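Local structure of monoglyceride lipase (Saccharomyces cerevisiae, 4ZWN) at residues 28-33 against 80-85; 66-71 against 94-99; 165-170 against 321-326; 197-202 against 231-236; 263-268 against 291-296. The protein hydrolyses monoacylglycerols to free fatty acids and glycerol, preferring monounsaturated substrates, and also acts in the breakdown of fatty acid ethyl esters. The protein carries 2 engineered substitutions. One frame throughout, in Å; residues are numbered along the deposited sequence.

Contact 1: 28-33 against 80-85; sequences KVQTTV and LMDHLS
The carboxylate of Asp82 has Val29 over one face, where CG1 stands 3.5 Å from Asp82 CG, while its oxygen rim is turned to the backbone of the loop. There the two oxygens take two successive amides. Gln30 N reaches Asp82 OD2 at 2.7 Å, an almost straight bond (168° at the hydrogen) that arrives on the syn side but 30° out of the carboxylate plane. Thr31 N meets the syn lone pair of Asp82 OD1 at 2.9 Å. The same oxygen takes a second bond, the third to the carboxylate, from Thr31 OG1 at 2.6 Å, nearly in line with its C-O bond. Thr31 can use both groups because its OG1 sits between the backbone N and the carbonyl carbon (chi1 64°), on the same side as its own amide. The methyl of that threonine turns to Ser85, whose OG is bonded to Pro52 O. Gln30 crosses the carboxylate at about a right angle through its aliphatic part. With an alanine at Asp82, the amides of Gln30 and Thr31 would probably lose their acceptor and the loop be freer to move off the helix. Asp82 OD2 also bonds Tyr27 OH, and Thr31 OG1 bonds Trp51 NE1. The contact ties the loop before strand 37-41 to helix 78-86, beside Trp51 of strand 44-51, while Leu80 and Leu84 of that helix pack against Phe317 of helix 310-326.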
# COMPACT_ATOMS: atom_id res chain seq x y z
N LYS A 28 14.77 14.21 2.90
CA LYS A 28 15.73 14.52 1.84
C LYS A 28 16.10 13.25 1.08
O LYS A 28 16.74 12.36 1.63
CB LYS A 28 16.99 15.16 2.43
CG LYS A 28 16.75 16.41 3.27
CD LYS A 28 16.41 17.61 2.40
CE LYS A 28 16.74 18.92 3.10
NZ LYS A 28 16.52 20.09 2.21
N VAL A 29 15.68 13.17 -0.18
CA VAL A 29 15.99 12.00 -1.00
C VAL A 29 17.50 11.95 -1.26
O VAL A 29 18.12 12.96 -1.59
CB VAL A 29 15.23 12.03 -2.34
CG1 VAL A 29 15.54 10.79 -3.16
CG2 VAL A 29 13.73 12.13 -2.08
N GLN A 30 18.08 10.76 -1.09
CA GLN A 30 19.52 10.60 -1.20
C GLN A 30 19.96 10.11 -2.58
O GLN A 30 21.11 10.30 -2.97
CB GLN A 30 20.02 9.63 -0.12
CG GLN A 30 19.58 10.01 1.27
CD GLN A 30 19.97 8.99 2.31
OE1 GLN A 30 21.02 8.35 2.19
NE2 GLN A 30 19.14 8.83 3.33
N THR A 31 19.04 9.48 -3.30
CA THR A 31 19.35 9.01 -4.65
C THR A 31 18.65 9.88 -5.69
O THR A 31 18.00 10.87 -5.36
CB THR A 31 18.93 7.54 -4.86
OG1 THR A 31 17.51 7.42 -4.73
CG2 THR A 31 19.61 6.65 -3.84
N THR A 32 18.79 9.50 -6.96
CA THR A 32 18.21 10.26 -8.06
C THR A 32 16.74 9.90 -8.27
O THR A 32 16.41 8.76 -8.59
CB THR A 32 18.98 10.02 -9.37
OG1 THR A 32 20.37 10.34 -9.17
CG2 THR A 32 18.41 10.87 -10.49
N VAL A 33 15.87 10.89 -8.08
CA VAL A 33 14.44 10.69 -8.27
C VAL A 33 14.11 10.40 -9.73
O VAL A 33 14.46 11.19 -10.61
CB VAL A 33 13.63 11.91 -7.78
CG1 VAL A 33 12.15 11.70 -8.03
CG2 VAL A 33 13.90 12.16 -6.30
N LEU A 80 10.43 5.44 1.11
CA LEU A 80 10.61 4.00 1.06
C LEU A 80 11.47 3.57 -0.13
O LEU A 80 12.41 2.78 0.02
CB LEU A 80 9.26 3.29 0.99
CG LEU A 80 9.31 1.77 0.86
CD1 LEU A 80 10.06 1.15 2.03
CD2 LEU A 80 7.89 1.21 0.77
N MET A 81 11.14 4.09 -1.31
CA MET A 81 11.86 3.75 -2.53
C MET A 81 13.32 4.20 -2.48
O MET A 81 14.20 3.54 -3.03
CB MET A 81 11.16 4.37 -3.74
CG MET A 81 9.78 3.80 -3.99
SD MET A 81 8.98 4.36 -5.51
CE MET A 81 8.60 6.06 -5.09
N ASP A 82 13.57 5.33 -1.83
CA ASP A 82 14.93 5.85 -1.69
C ASP A 82 15.79 4.90 -0.86
O ASP A 82 16.91 4.56 -1.26
CB ASP A 82 14.91 7.24 -1.04
CG ASP A 82 16.24 7.97 -1.18
OD1 ASP A 82 16.88 7.83 -2.24
OD2 ASP A 82 16.64 8.67 -0.22
N HIS A 83 15.26 4.45 0.27
CA HIS A 83 15.99 3.52 1.14
C HIS A 83 16.16 2.15 0.49
O HIS A 83 17.20 1.51 0.64
CB HIS A 83 15.29 3.37 2.49
CG HIS A 83 15.52 4.52 3.43
ND1 HIS A 83 14.98 5.77 3.22
CD2 HIS A 83 16.24 4.60 4.57
CE1 HIS A 83 15.35 6.57 4.20
NE2 HIS A 83 16.11 5.89 5.04
N LEU A 84 15.14 1.70 -0.24
CA LEU A 84 15.23 0.43 -0.96
C LEU A 84 16.30 0.50 -2.04
O LEU A 84 17.04 -0.46 -2.25
CB LEU A 84 13.88 0.06 -1.57
CG LEU A 84 12.81 -0.47 -0.63
CD1 LEU A 84 11.49 -0.66 -1.36
CD2 LEU A 84 13.25 -1.78 0.01
N SER A 85 16.38 1.64 -2.71
CA SER A 85 17.37 1.85 -3.77
C SER A 85 18.79 1.77 -3.22
O SER A 85 19.68 1.21 -3.87
CB SER A 85 17.14 3.20 -4.45
OG SER A 85 18.08 3.42 -5.49

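Contact 2: 66-71 against 94-99; sequences LIHGFG and FDQRGA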
# COMPACT_ATOMS: atom_id res chain seq x y z
N LEU A 66 4.96 -1.35 -5.23
CA LEU A 66 4.30 -0.63 -4.15
C LEU A 66 2.87 -0.24 -4.50
O LEU A 66 2.62 0.46 -5.48
CB LEU A 66 5.11 0.62 -3.78
CG LEU A 66 6.60 0.41 -3.50
CD1 LEU A 66 7.21 1.68 -2.93
CD2 LEU A 66 6.84 -0.75 -2.57
N ILE A 67 1.92 -0.70 -3.69
CA ILE A 67 0.52 -0.33 -3.84
C ILE A 67 0.14 0.70 -2.78
O ILE A 67 0.00 0.37 -1.61
CB ILE A 67 -0.41 -1.55 -3.71
CG1 ILE A 67 0.09 -2.70 -4.58
CG2 ILE A 67 -1.84 -1.17 -4.09
CD1 ILE A 67 -0.72 -3.96 -4.45
N HIS A 68 -0.01 1.96 -3.20
CA HIS A 68 -0.27 3.05 -2.27
C HIS A 68 -1.66 2.96 -1.66
O HIS A 68 -2.52 2.21 -2.13
CB HIS A 68 -0.07 4.41 -2.94
CG HIS A 68 -1.11 4.74 -3.98
ND1 HIS A 68 -2.37 5.18 -3.65
CD2 HIS A 68 -1.06 4.73 -5.33
CE1 HIS A 68 -3.06 5.40 -4.75
NE2 HIS A 68 -2.29 5.13 -5.79
N GLY A 69 -1.88 3.73 -0.60
CA GLY A 69 -3.16 3.76 0.07
C GLY A 69 -4.05 4.89 -0.43
O GLY A 69 -3.62 5.72 -1.24
N PHE A 70 -5.28 4.91 0.06
CA PHE A 70 -6.23 5.95 -0.30
C PHE A 70 -5.67 7.32 0.05
O PHE A 70 -5.20 7.54 1.17
CB PHE A 70 -7.57 5.72 0.41
CG PHE A 70 -8.63 6.73 0.06
CD1 PHE A 70 -9.10 6.84 -1.24
CD2 PHE A 70 -9.18 7.54 1.04
CE1 PHE A 70 -10.08 7.77 -1.56
CE2 PHE A 70 -10.16 8.47 0.73
CZ PHE A 70 -10.61 8.58 -0.57
N GLY A 71 -5.70 8.24 -0.91
CA GLY A 71 -5.20 9.59 -0.69
C GLY A 71 -3.72 9.76 -0.94
O GLY A 71 -3.21 10.88 -0.92
N PHE A 94 2.71 3.06 -8.97
CA PHE A 94 1.90 3.80 -9.91
C PHE A 94 0.72 4.42 -9.18
O PHE A 94 0.18 3.82 -8.24
CB PHE A 94 1.41 2.90 -11.05
CG PHE A 94 0.48 1.80 -10.61
CD1 PHE A 94 0.97 0.62 -10.08
CD2 PHE A 94 -0.89 1.95 -10.73
CE1 PHE A 94 0.12 -0.39 -9.67
CE2 PHE A 94 -1.76 0.95 -10.32
CZ PHE A 94 -1.25 -0.22 -9.79
N ASP A 95 0.33 5.62 -9.59
CA ASP A 95 -0.89 6.22 -9.07
C ASP A 95 -2.07 5.43 -9.62
O ASP A 95 -2.27 5.37 -10.83
CB ASP A 95 -0.99 7.70 -9.45
CG ASP A 95 0.06 8.56 -8.74
OD1 ASP A 95 0.73 8.06 -7.82
OD2 ASP A 95 0.19 9.75 -9.11
N GLN A 96 -2.83 4.81 -8.73
CA GLN A 96 -3.94 3.95 -9.14
C GLN A 96 -5.10 4.76 -9.69
O GLN A 96 -5.19 5.97 -9.47
CB GLN A 96 -4.42 3.09 -7.97
CG GLN A 96 -3.34 2.24 -7.32
CD GLN A 96 -3.84 1.51 -6.09
OE1 GLN A 96 -4.72 0.65 -6.18
NE2 GLN A 96 -3.29 1.85 -4.93
N ARG A 97 -5.99 4.08 -10.41
CA ARG A 97 -7.19 4.71 -10.93
C ARG A 97 -8.01 5.32 -9.80
O ARG A 97 -8.37 4.63 -8.85
CB ARG A 97 -8.03 3.70 -11.72
CG ARG A 97 -9.20 4.30 -12.48
CD ARG A 97 -10.02 3.21 -13.16
NE ARG A 97 -9.20 2.35 -14.00
CZ ARG A 97 -9.10 2.47 -15.32
NH1 ARG A 97 -9.80 3.40 -15.97
NH2 ARG A 97 -8.32 1.64 -16.01
N GLY A 98 -8.28 6.61 -9.90
CA GLY A 98 -9.03 7.32 -8.88
C GLY A 98 -8.13 8.15 -7.98
O GLY A 98 -8.61 8.89 -7.12
N ALA A 99 -6.82 8.04 -8.19
CA ALA A 99 -5.86 8.69 -7.32
C ALA A 99 -4.71 9.34 -8.08
O ALA A 99 -4.48 9.04 -9.25
CB ALA A 99 -5.31 7.69 -6.31
O HOH W 1 0.39 1.80 -6.18
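His68 lies with one imidazole face under the amide of Gln96, whose NE2 sits 3.4 Å above the ring plane, over its centre. Ring and amide are inclined by 64°, so this is an end-on approach of the amide nitrogen and not a flat stack. Both ring nitrogens are used in the ring plane. His68 NE2 accepts from Gln96 N at 3.0 Å in a straight bond (179° at the hydrogen), and His68 ND1 donates to Gly69 O at 2.8 Å; this pattern fits a proton on ND1 and none on NE2. The two bonds, one at each ring nitrogen, fix its rotation. The ring reaches across because CG lies between the backbone N and the carbonyl carbon (chi1 69°), which brings His68 CD2 edge-on to Phe94 O at 3.3 Å. Ala99 CB approaches His68 CE1, the carbon between the two nitrogens, at 3.6 Å. Ile67 CG2 also touches Gln96 NE2, at 3.5 Å. Where the backbones lie too far apart to bond directly, a water takes the N-H of His68 (3.0 Å from its N) and donates to the carbonyls of Leu66 and Phe94. A phenylalanine at His68 would probably leave the amide of Gln96 without its acceptor and the type II turn from Gln96 to Ala99 less firmly placed. The His-Gly-Phe-Gly run after strand 62-67 matches the HGxG loop of alpha/beta hydrolases, whose backbone commonly contributes to the oxyanion hole; His68 and Ser144, the probable nucleophile of the GXSXG motif, are about 9 Å apart between side chains.

Contact 3: 165-170 against 321-326; sequences GYIGSG and KQWLDK
Lys321 NZ and Asp325 OD2, 3.1 Å apart, form a salt bridge one helical turn long that takes no part in the meeting of Trp323 with Ile167. That meeting is apolar, and no hydrogen bond crosses it. The six-membered part of the indole does the touching: Trp323 CZ3 lies 3.7 Å from Ile167 CG1 and 3.8 Å from Ile167 CD1, the two side chains lying alongside and pointing opposite ways. With CG anti to the backbone N (chi1 -173°), the tryptophan extends from helix to strand, and its leading atom, CH2, comes edge-on to Gly165 CA at 4.0 Å. A beta carbon on residue 165 would fall 2.9 Å from Trp323 CH2, a clash, so the indole packs against bare backbone here. Leu324 adds a methyl contact, its CD2 4.0 Å from Ile167 CD1. Strand and helix segments run antiparallel, their axes 171° apart in direction and 10.6 Å apart at closest approach. This is helix-on-sheet packing of an alpha/beta hydrolase: helix 310-326 lies over strand 165-169, with Trp323 also reaching Ile265 of strand 264-269 and Leu324 reaching Phe139 of strand 138-143, while Tyr166 points away to helix 145-156.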
# COMPACT_ATOMS: atom_id res chain seq x y z
N GLY A 165 6.94 -12.68 -2.51
CA GLY A 165 6.59 -12.37 -1.14
C GLY A 165 5.61 -11.22 -1.02
O GLY A 165 5.54 -10.36 -1.90
N TYR A 166 4.86 -11.20 0.07
CA TYR A 166 3.86 -10.16 0.30
C TYR A 166 4.15 -9.38 1.57
O TYR A 166 4.43 -9.96 2.62
CB TYR A 166 2.46 -10.77 0.36
CG TYR A 166 2.03 -11.43 -0.93
CD1 TYR A 166 2.33 -12.77 -1.18
CD2 TYR A 166 1.32 -10.72 -1.89
CE1 TYR A 166 1.93 -13.37 -2.36
CE2 TYR A 166 0.92 -11.32 -3.07
CZ TYR A 166 1.23 -12.65 -3.30
OH TYR A 166 0.84 -13.25 -4.47
N ILE A 167 4.08 -8.06 1.47
CA ILE A 167 4.29 -7.19 2.61
C ILE A 167 3.10 -6.26 2.81
O ILE A 167 2.71 -5.54 1.89
CB ILE A 167 5.56 -6.35 2.45
CG1 ILE A 167 6.76 -7.25 2.14
CG2 ILE A 167 5.80 -5.50 3.69
CD1 ILE A 167 8.00 -6.51 1.71
N GLY A 168 2.53 -6.28 4.01
CA GLY A 168 1.43 -5.40 4.34
C GLY A 168 1.84 -4.34 5.34
O GLY A 168 2.47 -4.63 6.35
N SER A 169 1.48 -3.09 5.04
CA SER A 169 1.74 -1.98 5.94
C SER A 169 0.43 -1.46 6.52
O SER A 169 -0.31 -0.75 5.83
CB SER A 169 2.47 -0.85 5.21
OG SER A 169 2.51 0.33 6.01
N GLY A 170 0.17 -1.81 7.77
CA GLY A 170 -1.10 -1.52 8.42
C GLY A 170 -2.27 -1.71 7.48
O GLY A 170 -3.00 -0.75 7.20
N LYS A 321 13.78 -4.66 5.19
CA LYS A 321 15.02 -4.88 4.47
C LYS A 321 15.61 -6.25 4.81
O LYS A 321 15.98 -7.02 3.92
CB LYS A 321 16.02 -3.76 4.79
CG LYS A 321 17.27 -3.73 3.91
CD LYS A 321 18.47 -4.30 4.64
CE LYS A 321 19.73 -4.23 3.80
NZ LYS A 321 20.86 -4.90 4.51
N GLN A 322 15.68 -6.57 6.10
CA GLN A 322 16.22 -7.85 6.54
C GLN A 322 15.33 -9.00 6.07
O GLN A 322 15.83 -10.08 5.73
CB GLN A 322 16.35 -7.89 8.07
CG GLN A 322 17.46 -7.00 8.61
CD GLN A 322 17.45 -6.93 10.12
OE1 GLN A 322 16.59 -7.51 10.78
NE2 GLN A 322 18.42 -6.21 10.68
N TRP A 323 14.03 -8.76 6.05
CA TRP A 323 13.07 -9.76 5.61
C TRP A 323 13.26 -10.05 4.12
O TRP A 323 13.20 -11.21 3.70
CB TRP A 323 11.64 -9.28 5.88
CG TRP A 323 10.60 -10.32 5.61
CD1 TRP A 323 10.18 -11.30 6.45
CD2 TRP A 323 9.84 -10.47 4.41
NE1 TRP A 323 9.21 -12.06 5.85
CE2 TRP A 323 8.98 -11.57 4.60
CE3 TRP A 323 9.80 -9.78 3.19
CZ2 TRP A 323 8.09 -12.00 3.62
CZ3 TRP A 323 8.91 -10.21 2.22
CH2 TRP A 323 8.07 -11.31 2.44
N LEU A 324 13.48 -9.00 3.34
CA LEU A 324 13.73 -9.14 1.91
C LEU A 324 15.02 -9.89 1.63
O LEU A 324 15.07 -10.77 0.77
CB LEU A 324 13.78 -7.76 1.24
CG LEU A 324 12.47 -6.99 1.11
CD1 LEU A 324 12.74 -5.58 0.61
CD2 LEU A 324 11.51 -7.72 0.18
N ASP A 325 16.08 -9.53 2.35
CA ASP A 325 17.37 -10.19 2.21
C ASP A 325 17.23 -11.68 2.48
O ASP A 325 17.78 -12.50 1.74
CB ASP A 325 18.40 -9.58 3.17
CG ASP A 325 18.81 -8.17 2.77
OD1 ASP A 325 18.57 -7.79 1.61
OD2 ASP A 325 19.37 -7.46 3.62
N LYS A 326 16.48 -12.02 3.52
CA LYS A 326 16.27 -13.41 3.89
C LYS A 326 15.62 -14.21 2.76
O LYS A 326 15.89 -15.40 2.59
CB LYS A 326 15.40 -13.49 5.15
CG LYS A 326 15.23 -14.89 5.70
CD LYS A 326 14.33 -14.90 6.92
CE LYS A 326 14.24 -16.29 7.52
NZ LYS A 326 13.88 -17.30 6.48

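Contact 4: 197-202 against 231-236; sequences PRVRID and GSFRQI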
# COMPACT_ATOMS: atom_id res chain seq x y z
N PRO A 197 -23.74 5.38 -6.09
CA PRO A 197 -22.33 5.00 -6.23
C PRO A 197 -21.40 6.14 -6.60
O PRO A 197 -20.27 6.17 -6.13
CB PRO A 197 -22.37 3.95 -7.34
CG PRO A 197 -23.57 4.29 -8.14
CD PRO A 197 -24.58 4.81 -7.16
N ARG A 198 -21.86 7.08 -7.43
CA ARG A 198 -20.97 8.10 -7.95
C ARG A 198 -20.89 9.35 -7.08
O ARG A 198 -20.18 10.29 -7.40
CB ARG A 198 -21.40 8.49 -9.37
CG ARG A 198 -21.04 7.45 -10.41
CD ARG A 198 -21.81 7.71 -11.68
NE ARG A 198 -23.21 7.95 -11.38
CZ ARG A 198 -24.15 8.20 -12.28
NH1 ARG A 198 -23.84 8.24 -13.57
NH2 ARG A 198 -25.40 8.41 -11.89
N VAL A 199 -21.61 9.35 -5.96
CA VAL A 199 -21.48 10.44 -5.00
C VAL A 199 -20.06 10.44 -4.44
O VAL A 199 -19.60 9.46 -3.86
CB VAL A 199 -22.49 10.33 -3.85
CG1 VAL A 199 -22.12 11.26 -2.72
CG2 VAL A 199 -23.89 10.63 -4.36
N ARG A 200 -19.35 11.55 -4.63
CA ARG A 200 -17.98 11.66 -4.17
C ARG A 200 -17.91 12.48 -2.88
O ARG A 200 -18.71 13.39 -2.68
CB ARG A 200 -17.10 12.27 -5.27
CG ARG A 200 -16.80 11.28 -6.38
CD ARG A 200 -16.46 11.94 -7.71
NE ARG A 200 -15.26 12.76 -7.63
CZ ARG A 200 -15.26 14.08 -7.57
NH1 ARG A 200 -16.42 14.74 -7.57
NH2 ARG A 200 -14.12 14.75 -7.50
N ILE A 201 -16.96 12.14 -2.02
CA ILE A 201 -16.93 12.74 -0.69
C ILE A 201 -15.51 12.91 -0.14
O ILE A 201 -14.61 12.11 -0.42
CB ILE A 201 -17.78 11.90 0.29
CG1 ILE A 201 -18.12 12.71 1.54
CG2 ILE A 201 -17.08 10.59 0.66
CD1 ILE A 201 -19.29 12.17 2.28
N ASP A 202 -15.32 13.99 0.62
CA ASP A 202 -14.03 14.32 1.23
C ASP A 202 -14.18 14.37 2.74
O ASP A 202 -14.79 15.29 3.28
CB ASP A 202 -13.51 15.65 0.68
CG ASP A 202 -12.18 16.07 1.30
OD1 ASP A 202 -11.48 15.21 1.87
OD2 ASP A 202 -11.84 17.27 1.22
N GLY A 231 -13.29 10.68 -2.65
CA GLY A 231 -13.53 9.28 -2.91
C GLY A 231 -15.00 9.03 -3.19
O GLY A 231 -15.87 9.59 -2.52
N SER A 232 -15.29 8.19 -4.18
CA SER A 232 -16.68 7.86 -4.51
C SER A 232 -17.20 6.78 -3.56
O SER A 232 -16.43 6.01 -3.01
CB SER A 232 -16.80 7.38 -5.95
OG SER A 232 -16.26 6.08 -6.10
N PHE A 233 -18.52 6.74 -3.38
CA PHE A 233 -19.14 5.72 -2.54
C PHE A 233 -18.79 4.32 -3.05
O PHE A 233 -18.57 3.41 -2.26
CB PHE A 233 -20.66 5.90 -2.48
CG PHE A 233 -21.11 7.00 -1.55
CD1 PHE A 233 -20.19 7.87 -0.98
CD2 PHE A 233 -22.45 7.16 -1.25
CE1 PHE A 233 -20.61 8.87 -0.13
CE2 PHE A 233 -22.87 8.17 -0.40
CZ PHE A 233 -21.95 9.02 0.16
N ARG A 234 -18.74 4.17 -4.37
CA ARG A 234 -18.43 2.88 -4.97
C ARG A 234 -17.01 2.47 -4.62
O ARG A 234 -16.77 1.34 -4.21
CB ARG A 234 -18.62 2.94 -6.50
CG ARG A 234 -18.30 1.65 -7.26
CD ARG A 234 -18.71 0.38 -6.52
NE ARG A 234 -20.15 0.27 -6.29
CZ ARG A 234 -20.69 -0.59 -5.42
NH1 ARG A 234 -19.92 -1.39 -4.70
NH2 ARG A 234 -22.01 -0.63 -5.27
N GLN A 235 -16.07 3.40 -4.76
CA GLN A 235 -14.68 3.16 -4.40
C GLN A 235 -14.55 2.78 -2.93
O GLN A 235 -13.93 1.77 -2.59
CB GLN A 235 -13.82 4.39 -4.70
CG GLN A 235 -12.38 4.25 -4.24
CD GLN A 235 -11.63 5.57 -4.24
OE1 GLN A 235 -12.20 6.61 -3.93
NE2 GLN A 235 -10.35 5.53 -4.57
N ILE A 236 -15.14 3.61 -2.07
CA ILE A 236 -15.05 3.42 -0.63
C ILE A 236 -15.65 2.09 -0.18
O ILE A 236 -15.04 1.35 0.59
CB ILE A 236 -15.72 4.58 0.12
CG1 ILE A 236 -15.01 5.89 -0.21
CG2 ILE A 236 -15.71 4.34 1.62
CD1 ILE A 236 -15.72 7.13 0.28
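Val199 and Phe233 lie side by side and point the same way, with the valine CG1 over one face of the ring. It stands 3.6 Å above the plane, displaced from the ring centre, and 3.9 Å from the ring centroid, a CH-pi contact. CG1 gets there by standing anti to the backbone N (chi1 167°). At the edge of the same ring, near its plane, Ile201 CG2 meets Phe233 CE1 at 4.0 Å. That methyl also touches Ile236 CD1 at 3.7 Å, the two isoleucines crossing at about a right angle. Pro197 and Arg234 meet through their beta carbons, 4.0 Å apart, while the arginine bends back to a salt bridge with Asp238. Ile201 and Gly231 exchange two bonds as an antiparallel hydrogen-bonded pair, with Ile201 N to Gly231 O at 2.8 Å. Phe233 N then donates to Val199 O, and Arg234 N to a lone pair of Pro197 O at 3.1 Å, so amides of the first helical turn are satisfied by carbonyls of residues 197-199. Ser232 is the N-cap: its OG accepts from Gln235 N at 3.0 Å. The two-stranded ribbon runs straight into helix 233-248, within the insertion between strands 165-169 and 264-269 where lipases of this family carry their cap. Helix 185-191 packs against Phe233 and Ile236, and Ser232 and Arg200 also bond the loop carbonyls of Gly109 and Lys108.

Contact 5: 263-268 against 291-296; sequences PVIIMH and DKELKL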
# COMPACT_ATOMS: atom_id res chain seq x y z
N PRO A 263 5.70 -16.45 1.49
CA PRO A 263 6.09 -15.67 2.67
C PRO A 263 5.24 -14.41 2.85
O PRO A 263 5.05 -13.64 1.91
CB PRO A 263 7.56 -15.31 2.40
CG PRO A 263 7.77 -15.55 0.95
CD PRO A 263 6.82 -16.63 0.55
N VAL A 264 4.72 -14.23 4.06
CA VAL A 264 3.92 -13.05 4.40
C VAL A 264 4.52 -12.34 5.60
O VAL A 264 4.98 -12.98 6.54
CB VAL A 264 2.46 -13.40 4.76
CG1 VAL A 264 1.50 -12.48 4.01
CG2 VAL A 264 2.17 -14.87 4.49
N ILE A 265 4.49 -11.02 5.58
CA ILE A 265 4.81 -10.27 6.78
C ILE A 265 3.95 -9.01 6.82
O ILE A 265 3.81 -8.29 5.82
CB ILE A 265 6.31 -9.93 6.87
CG1 ILE A 265 6.66 -9.31 8.23
CG2 ILE A 265 6.78 -9.04 5.72
CD1 ILE A 265 8.14 -9.36 8.59
N ILE A 266 3.33 -8.77 7.96
CA ILE A 266 2.55 -7.56 8.15
C ILE A 266 3.23 -6.66 9.17
O ILE A 266 3.63 -7.13 10.26
CB ILE A 266 1.10 -7.87 8.60
CG1 ILE A 266 0.32 -8.54 7.45
CG2 ILE A 266 0.40 -6.59 9.02
CD1 ILE A 266 -1.11 -8.96 7.81
N MET A 267 3.38 -5.38 8.82
CA MET A 267 3.95 -4.43 9.78
C MET A 267 2.90 -3.37 10.08
O MET A 267 2.30 -2.77 9.16
CB MET A 267 5.21 -3.82 9.24
CG MET A 267 6.11 -4.88 8.72
SD MET A 267 7.36 -4.42 7.54
CE MET A 267 8.19 -6.00 7.46
N HIS A 268 2.68 -3.12 11.37
CA HIS A 268 1.52 -2.36 11.82
C HIS A 268 1.86 -1.60 13.08
O HIS A 268 2.29 -2.20 14.06
CB HIS A 268 0.35 -3.32 12.05
CG HIS A 268 -0.99 -2.66 12.00
ND1 HIS A 268 -2.10 -3.28 11.46
CD2 HIS A 268 -1.41 -1.44 12.40
CE1 HIS A 268 -3.14 -2.47 11.53
NE2 HIS A 268 -2.75 -1.35 12.09
N ASP A 291 5.52 -19.59 6.20
CA ASP A 291 6.35 -18.42 6.44
C ASP A 291 5.46 -17.18 6.58
O ASP A 291 5.20 -16.47 5.61
CB ASP A 291 7.35 -18.24 5.29
CG ASP A 291 8.47 -17.27 5.62
OD1 ASP A 291 8.37 -16.53 6.61
OD2 ASP A 291 9.47 -17.25 4.86
N LYS A 292 4.98 -16.93 7.80
CA LYS A 292 4.12 -15.78 8.06
C LYS A 292 4.53 -15.10 9.36
O LYS A 292 4.99 -15.76 10.28
CB LYS A 292 2.65 -16.21 8.12
CG LYS A 292 2.34 -17.19 9.24
CD LYS A 292 0.88 -17.62 9.23
CE LYS A 292 0.56 -18.53 10.40
NZ LYS A 292 -0.90 -18.78 10.54
N GLU A 293 4.36 -13.78 9.44
CA GLU A 293 4.74 -13.04 10.63
C GLU A 293 4.04 -11.69 10.74
O GLU A 293 3.83 -11.01 9.75
CB GLU A 293 6.26 -12.82 10.65
CG GLU A 293 6.78 -12.13 11.90
CD GLU A 293 8.25 -11.79 11.82
OE1 GLU A 293 8.85 -12.00 10.74
OE2 GLU A 293 8.81 -11.30 12.82
N LEU A 294 3.68 -11.32 11.97
CA LEU A 294 3.17 -9.99 12.26
C LEU A 294 4.14 -9.24 13.16
O LEU A 294 4.58 -9.77 14.19
CB LEU A 294 1.80 -10.05 12.92
CG LEU A 294 1.30 -8.74 13.54
CD1 LEU A 294 1.08 -7.68 12.48
CD2 LEU A 294 0.04 -8.97 14.34
N LYS A 295 4.49 -8.02 12.78
CA LYS A 295 5.30 -7.15 13.62
C LYS A 295 4.51 -5.92 14.04
O LYS A 295 3.99 -5.18 13.20
CB LYS A 295 6.59 -6.74 12.91
CG LYS A 295 7.66 -7.82 12.85
CD LYS A 295 8.97 -7.28 12.30
CE LYS A 295 10.04 -8.37 12.23
NZ LYS A 295 10.30 -8.97 13.57
N LEU A 296 4.41 -5.72 15.35
CA LEU A 296 3.74 -4.54 15.90
C LEU A 296 4.79 -3.59 16.44
O LEU A 296 5.75 -4.01 17.08
CB LEU A 296 2.75 -4.94 17.00
CG LEU A 296 1.57 -5.80 16.54
CD1 LEU A 296 0.72 -6.22 17.72
CD2 LEU A 296 0.74 -5.04 15.52
O HOH W 2 7.41 -13.99 6.49
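Strands 264-268 and 292-296 run parallel, 8° apart in direction and 4.7 Å between axes, on a ladder in which Val264 N donates to Asp291 O, Glu293 N weakly to Val264 O, Ile266 N to Glu293 O, Lys295 N to Ile266 O (2.8 Å, 178° at the hydrogen) and His268 N to Lys295 O. Leu294 leans across its neighbour: CD1 lies 3.4 Å from Ile266 O and 3.7 Å from Ile266 CG2. Leu296 does likewise, with CD2 against His268 CB. These residues share the face covered by helix 277-286, which links the strands in a beta-alpha-beta crossover at the edge of the alpha/beta hydrolase sheet. Strand 292-297 is one of its two edge strands. His268 CG is anti to the backbone N (chi1 -158°), which carries the ring to Ser280 OG and Asn275 O; its side chain comes within about 3 Å of that of Asp272, the probable acid of the catalytic triad. On the other face Ile265 and Glu293 run side by side, with Ile265 CD1 3.5 Å from Glu293 OE1. The other oxygen of that glutamate, OE2, is joined to Lys295 NZ by a salt bridge of 2.9 Å along the edge strand. Ile265 and Met267, on this side, meet Trp323 and Met320 of helix 310-326. At the start of the pair Asp291 packs on Pro263, Asp291 OD2 lying 3.7 Å from Pro263 CB, and that oxygen bonds His327 NE2.

How the contacts relate
From the N terminus, contact 1 ties the opening loop to helix 78-86, closing a loop that holds the first strands. Contact 2 starts inside it and ends beyond it, so the two cross; they touch where Met81 and Leu80 pack on Leu66. Contact 3 closes the longest loop, strand 165-169 to the last helix, and both contact 4 and contact 5 are nested within it, in series. Contact 5 adjoins contact 3 in the same sheet, where probable hydrogen bonds join Gly168 and Gly170 to Met267, and Leu324 meets Leu84 of contact 1. Contact 4 lies on the other side of the chain's centre from contacts 1, 3 and 5, and reaches contact 2 through Phe70 against Gly231.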